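Local coordinates for PEXRD2 family secreted RXLR effector peptide, putative (Phytophthora infestans, PDB 3ZRG), which is a secreted RxLR effector that enhances colonization of Nicotiana benthamiana leaves by the pathogen and induces a weak cell death response there, at residues Asp21-Leu26 / Lys52-Tyr57. Numbering follows the deposited sequence.
Sequences DYAAKL and KKLLRY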
loop_
_atom_site.group_PDB
_atom_site.type_symbol
_atom_site.label_atom_id
_atom_site.label_comp_id
_atom_site.label_asym_id
_atom_site.label_seq_id
_atom_site.Cartn_x
_atom_site.Cartn_y
_atom_site.Cartn_z
ATOM N N ASP A 21 9.068 0.227 -3.437
ATOM C CA ASP A 21 10.461 0.112 -3.033
ATOM C C ASP A 21 10.555 -0.151 -1.505
ATOM O O ASP A 21 11.339 -0.996 -1.044
ATOM C CB ASP A 21 11.254 1.388 -3.339
ATOM C CG ASP A 21 11.574 1.607 -4.817
ATOM O OD1 ASP A 21 11.545 0.661 -5.666
ATOM O OD2 ASP A 21 11.918 2.790 -5.112
ATOM N N TYR A 22 9.787 0.596 -0.727
ATOM C CA TYR A 22 9.850 0.452 0.732
ATOM C C TYR A 22 9.292 -0.932 1.141
ATOM O O TYR A 22 9.872 -1.604 1.988
ATOM C CB TYR A 22 9.071 1.574 1.415
ATOM C CG TYR A 22 9.178 1.566 2.924
ATOM C CD1 TYR A 22 10.374 1.293 3.562
ATOM C CD2 TYR A 22 8.079 1.911 3.702
ATOM C CE1 TYR A 22 10.472 1.333 4.938
ATOM C CE2 TYR A 22 8.159 1.924 5.080
ATOM C CZ TYR A 22 9.349 1.661 5.684
ATOM O OH TYR A 22 9.459 1.666 7.047
ATOM N N ALA A 23 8.260 -1.404 0.454
ATOM C CA ALA A 23 7.738 -2.757 0.733
ATOM C C ALA A 23 8.851 -3.818 0.487
ATOM O O ALA A 23 9.017 -4.797 1.245
ATOM C CB ALA A 23 6.480 -3.010 -0.143
ATOM N N ALA A 24 9.667 -3.603 -0.539
ATOM C CA ALA A 24 10.764 -4.537 -0.829
ATOM C C ALA A 24 11.850 -4.425 0.257
ATOM O O ALA A 24 12.404 -5.442 0.715
ATOM C CB ALA A 24 11.358 -4.244 -2.220
ATOM N N LYS A 25 12.138 -3.207 0.702
ATOM C CA LYS A 25 13.115 -3.049 1.756
ATOM C C LYS A 25 12.668 -3.822 2.996
ATOM O O LYS A 25 13.504 -4.440 3.666
ATOM C CB LYS A 25 13.357 -1.576 2.068
ATOM C CG LYS A 25 14.484 -1.336 3.024
ATOM C CD LYS A 25 14.993 0.117 2.956
ATOM C CE LYS A 25 16.486 0.191 3.349
ATOM N N LEU A 26 11.373 -3.778 3.273
ATOM C CA LEU A 26 10.715 -4.487 4.394
ATOM C C LEU A 26 10.526 -6.013 4.188
ATOM O O LEU A 26 10.067 -6.723 5.085
ATOM C CB LEU A 26 9.339 -3.865 4.652
ATOM C CG LEU A 26 9.340 -2.411 5.166
ATOM C CD1 LEU A 26 7.917 -1.830 5.180
ATOM C CD2 LEU A 26 10.006 -2.229 6.514
ATOM N N LYS A 52 2.182 -1.612 9.097
ATOM C CA LYS A 52 1.867 -0.311 9.694
ATOM C C LYS A 52 2.834 0.755 9.129
ATOM O O LYS A 52 2.414 1.833 8.751
ATOM C CB LYS A 52 1.931 -0.377 11.221
ATOM C CG LYS A 52 1.490 0.935 11.917
ATOM C CD LYS A 52 1.778 0.927 13.396
ATOM C CE LYS A 52 0.906 -0.035 14.140
ATOM N NZ LYS A 52 -0.534 0.335 14.119
ATOM N N LYS A 53 4.115 0.426 9.065
ATOM C CA LYS A 53 5.126 1.329 8.549
ATOM C C LYS A 53 4.886 1.567 7.080
ATOM O O LYS A 53 4.936 2.712 6.609
ATOM C CB LYS A 53 6.546 0.748 8.745
ATOM C CG LYS A 53 7.112 0.805 10.166
ATOM C CD LYS A 53 8.511 0.097 10.121
ATOM C CE LYS A 53 9.194 -0.098 11.417
ATOM N NZ LYS A 53 10.540 -0.671 11.078
ATOM N N LEU A 54 4.632 0.496 6.326
ATOM C CA LEU A 54 4.389 0.639 4.889
ATOM C C LEU A 54 3.201 1.580 4.564
ATOM O O LEU A 54 3.264 2.479 3.681
ATOM C CB LEU A 54 4.195 -0.740 4.269
ATOM C CG LEU A 54 3.968 -0.714 2.760
ATOM C CD1 LEU A 54 5.176 -0.066 1.964
ATOM C CD2 LEU A 54 3.596 -2.108 2.293
ATOM N N LEU A 55 2.109 1.390 5.296
ATOM C CA LEU A 55 0.901 2.171 5.056
ATOM C C LEU A 55 1.123 3.616 5.528
ATOM O O LEU A 55 0.590 4.527 4.932
ATOM C CB LEU A 55 -0.280 1.520 5.746
ATOM C CG LEU A 55 -0.741 0.218 5.091
ATOM C CD1 LEU A 55 -1.862 -0.372 5.996
ATOM C CD2 LEU A 55 -1.196 0.448 3.634
ATOM N N ARG A 56 1.895 3.835 6.591
ATOM C CA ARG A 56 2.314 5.163 7.012
ATOM C C ARG A 56 3.032 5.930 5.887
ATOM O O ARG A 56 2.739 7.094 5.593
ATOM C CB ARG A 56 3.263 5.010 8.208
ATOM C CG ARG A 56 3.550 6.302 8.893
ATOM C CD ARG A 56 2.250 7.035 9.141
ATOM N NE ARG A 56 2.488 8.444 9.370
ATOM C CZ ARG A 56 2.242 9.404 8.483
ATOM N NH1 ARG A 56 1.701 9.115 7.284
ATOM N NH2 ARG A 56 2.522 10.656 8.828
ATOM N N TYR A 57 4.018 5.255 5.314
ATOM C CA TYR A 57 4.795 5.818 4.169
ATOM C C TYR A 57 3.899 6.109 2.958
ATOM O O TYR A 57 4.015 7.149 2.348
ATOM C CB TYR A 57 5.992 4.935 3.836
ATOM C CG TYR A 57 6.933 5.631 2.844
ATOM C CD1 TYR A 57 7.433 6.911 3.090
ATOM C CD2 TYR A 57 7.257 5.036 1.647
ATOM C CE1 TYR A 57 8.275 7.522 2.220
ATOM C CE2 TYR A 57 8.069 5.649 0.741
ATOM C CZ TYR A 57 8.596 6.901 1.020
ATOM O OH TYR A 57 9.438 7.577 0.136
#
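Tyr-22 reaches from helix 19-25 to lie against Leu-54 and Tyr-57 of helix 49-63, a compact example of two nearly antiparallel helices (162° between the short axes) held together by a pair of tyrosine rings and the aliphatic side chains around them. With CG anti to the backbone N (chi1 -175°), the Tyr-22 ring extends straight across the interface. Tyr-22 CD2 lies 3.7 Å from Tyr-57 CB. The two rings are steeply inclined, at 77°. Over one face of Tyr-22, CD1 of Leu-26, from the same segment, sits 3.7 Å above the ring plane, near the centre. Lys-53 O meets the ring edge in plane, 3.7 Å from Tyr-22 CE2. Alongside, Leu-54 turns its branched end to helix 19-25, Leu-54 CD1 resting 3.8 Å from Ala-23 CB; Leu-58 of the second subunit packs on both residues. The hydroxyl of Tyr-57 is hydrogen-bonded to the backbone oxygen of Met-17.

The Lys-53 side is the one nearer solvent, although the lysine's aliphatic chain still lies close against the tyrosine hydroxyl. The extended chain of Lys-53 crosses the end of Tyr-22 at about a right angle, with Lys-53 CB 3.5 Å from Tyr-22 OH, while the partly exposed lysine continues past the hydroxyl. Met-12 of helix 6-14 touches both tyrosines, adding a third helix to the buried core characteristic of the WY-like fold in RxLR effector domains.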